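Local atomic coordinates of Bpsl1147 (Burkholderia pseudomallei, PDB entry 5A4O), a protein that probably binds DNA, single-stranded DNA in particular, as a bacterial homolog of the eukaryotic transcription coactivator PC4. Residues 13-18 / 36-41. Residues are numbered along the deposited sequence; the frame is centred on the assembly and turned at random.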
loop_
_atom_site.group_PDB
_atom_site.type_symbol
_atom_site.label_atom_id
_atom_site.label_comp_id
_atom_site.label_asym_id
_atom_site.label_seq_id
_atom_site.Cartn_x
_atom_site.Cartn_y
_atom_site.Cartn_z
ATOM N N VAL A 13 10.244 3.476 -3.922
ATOM C CA VAL A 13 9.757 3.394 -5.312
ATOM C C VAL A 13 9.398 4.787 -5.771
ATOM O O VAL A 13 8.442 5.391 -5.268
ATOM C CB VAL A 13 8.530 2.495 -5.448
ATOM C CG1 VAL A 13 8.082 2.432 -6.903
ATOM C CG2 VAL A 13 8.775 1.133 -4.839
ATOM N N GLN A 14 10.170 5.308 -6.714
ATOM C CA GLN A 14 9.980 6.672 -7.158
ATOM C C GLN A 14 8.752 6.789 -8.047
ATOM O O GLN A 14 8.585 6.011 -9.008
ATOM C CB GLN A 14 11.209 7.193 -7.924
ATOM C CG GLN A 14 12.461 7.233 -7.086
ATOM C CD GLN A 14 13.730 7.402 -7.906
ATOM O OE1 GLN A 14 13.684 7.504 -9.127
ATOM N NE2 GLN A 14 14.875 7.410 -7.227
ATOM N N LYS A 15 7.880 7.740 -7.712
ATOM C CA LYS A 15 6.720 8.084 -8.556
ATOM C C LYS A 15 7.006 9.262 -9.458
ATOM O O LYS A 15 6.522 9.323 -10.599
ATOM C CB LYS A 15 5.515 8.470 -7.703
ATOM C CG LYS A 15 4.912 7.315 -6.957
ATOM C CD LYS A 15 3.567 7.638 -6.277
ATOM C CE LYS A 15 2.643 8.505 -7.120
ATOM N NZ LYS A 15 1.250 7.993 -7.054
ATOM N N SER A 16 7.743 10.227 -8.929
ATOM C CA SER A 16 8.094 11.443 -9.658
ATOM C C SER A 16 9.218 12.123 -8.924
ATOM O O SER A 16 9.695 11.619 -7.915
ATOM C CB SER A 16 6.868 12.382 -9.688
ATOM O OG SER A 16 6.584 12.895 -8.385
ATOM N N ALA A 17 9.659 13.291 -9.370
ATOM C CA ALA A 17 10.607 14.042 -8.568
ATOM C C ALA A 17 10.086 14.359 -7.179
ATOM O O ALA A 17 10.888 14.580 -6.262
ATOM C CB ALA A 17 10.987 15.338 -9.250
ATOM N N THR A 18 8.769 14.376 -7.015
ATOM C CA THR A 18 8.179 14.884 -5.759
ATOM C C THR A 18 7.498 13.866 -4.838
ATOM O O THR A 18 7.054 14.240 -3.755
ATOM C CB THR A 18 7.164 15.997 -6.037
ATOM O OG1 THR A 18 6.007 15.507 -6.737
ATOM C CG2 THR A 18 7.828 17.105 -6.838
ATOM N N VAL A 36 3.637 0.712 3.964
ATOM C CA VAL A 36 3.720 1.023 2.536
ATOM C C VAL A 36 3.048 2.367 2.397
ATOM O O VAL A 36 1.870 2.478 2.683
ATOM C CB VAL A 36 2.975 -0.013 1.682
ATOM C CG1 VAL A 36 3.025 0.354 0.220
ATOM C CG2 VAL A 36 3.545 -1.404 1.932
ATOM N N ARG A 37 3.793 3.398 2.008
ATOM C CA ARG A 37 3.306 4.787 2.252
ATOM C C ARG A 37 3.827 5.754 1.251
ATOM O O ARG A 37 5.015 5.756 0.960
ATOM C CB ARG A 37 3.749 5.257 3.650
ATOM C CG ARG A 37 3.057 6.529 4.185
ATOM C CD ARG A 37 3.245 6.688 5.695
ATOM N NE ARG A 37 2.646 5.569 6.413
ATOM C CZ ARG A 37 1.351 5.413 6.669
ATOM N NH1 ARG A 37 0.451 6.332 6.359
ATOM N NH2 ARG A 37 0.951 4.317 7.307
ATOM N N LEU A 38 2.921 6.596 0.762
ATOM C CA LEU A 38 3.258 7.750 -0.034
ATOM C C LEU A 38 4.031 8.782 0.826
ATOM O O LEU A 38 3.550 9.245 1.881
ATOM C CB LEU A 38 1.993 8.361 -0.637
ATOM C CG LEU A 38 2.222 9.635 -1.460
ATOM C CD1 LEU A 38 2.971 9.253 -2.698
ATOM C CD2 LEU A 38 0.913 10.355 -1.791
ATOM N N VAL A 39 5.227 9.118 0.364
ATOM C CA VAL A 39 6.060 10.143 0.970
ATOM C C VAL A 39 6.274 11.246 -0.066
ATOM O O VAL A 39 6.326 10.959 -1.253
ATOM C CB VAL A 39 7.387 9.574 1.500
ATOM C CG1 VAL A 39 7.117 8.432 2.475
ATOM C CG2 VAL A 39 8.300 9.107 0.360
ATOM N N VAL A 40 6.302 12.488 0.380
ATOM C CA VAL A 40 6.350 13.643 -0.517
ATOM C C VAL A 40 7.386 14.683 -0.094
ATOM O O VAL A 40 7.661 14.837 1.055
ATOM C CB VAL A 40 4.987 14.374 -0.656
ATOM C CG1 VAL A 40 3.874 13.457 -1.086
ATOM C CG2 VAL A 40 4.648 15.059 0.617
ATOM N N VAL A 41 7.941 15.378 -1.071
ATOM C CA VAL A 41 9.022 16.268 -0.788
ATOM C C VAL A 41 8.573 17.417 0.074
ATOM O O VAL A 41 7.473 17.861 0.010
ATOM C CB VAL A 41 9.620 16.937 -2.022
ATOM C CG1 VAL A 41 10.818 16.237 -2.598
ATOM C CG2 VAL A 41 8.585 17.341 -3.014
#
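Lys15 meets Leu38 through the aliphatic part of its side chain. Lys15 CD lies 4.0 Å from Leu38 CD1, and the two side chains cross at about a right angle. Leu38 CG is anti to the backbone N (chi1 178°), and the second torsion then sets CD1 toward the lysine. Beyond CD the lysine chain bends at its third and fourth torsions, and Lys15 NZ makes a weak hydrogen bond to Ser55 O of the second subunit. Lys15 O accepts a hydrogen bond from Arg57 NH1 of that subunit.

Strand 19-28 runs between strands 8-16 and 31-41 in the antiparallel sheet of this PC4-like fold. Lys15 and Leu38 therefore meet across an intervening strand, with their CA atoms 9.2 Å apart. Towards Thr18 the chain turns into strand 19-28, and the two backbones close in.

Ser16 shapes this turn. Ser16 OG accepts a hydrogen bond from Thr18 N at 3.0 Å, forming an ST turn. Ala17 contributes its backbone O, which lies 4.0 Å from Val41 CG1. Thr18 makes the direct backbone link. Thr18 O accepts a hydrogen bond from Val41 N at 3.0 Å, with an N-H...O angle of 156°. The donor is tilted 34° from the carbonyl plane. Thr18 O also takes a CA-H...O contact from Val40 CA at 3.4 Å. Beside this bond, Val41 CG2 packs against Thr18 CB at 3.6 Å, with the threonine methyl slightly farther away. Val41 also touches Phe47, at the start of strand 47-56.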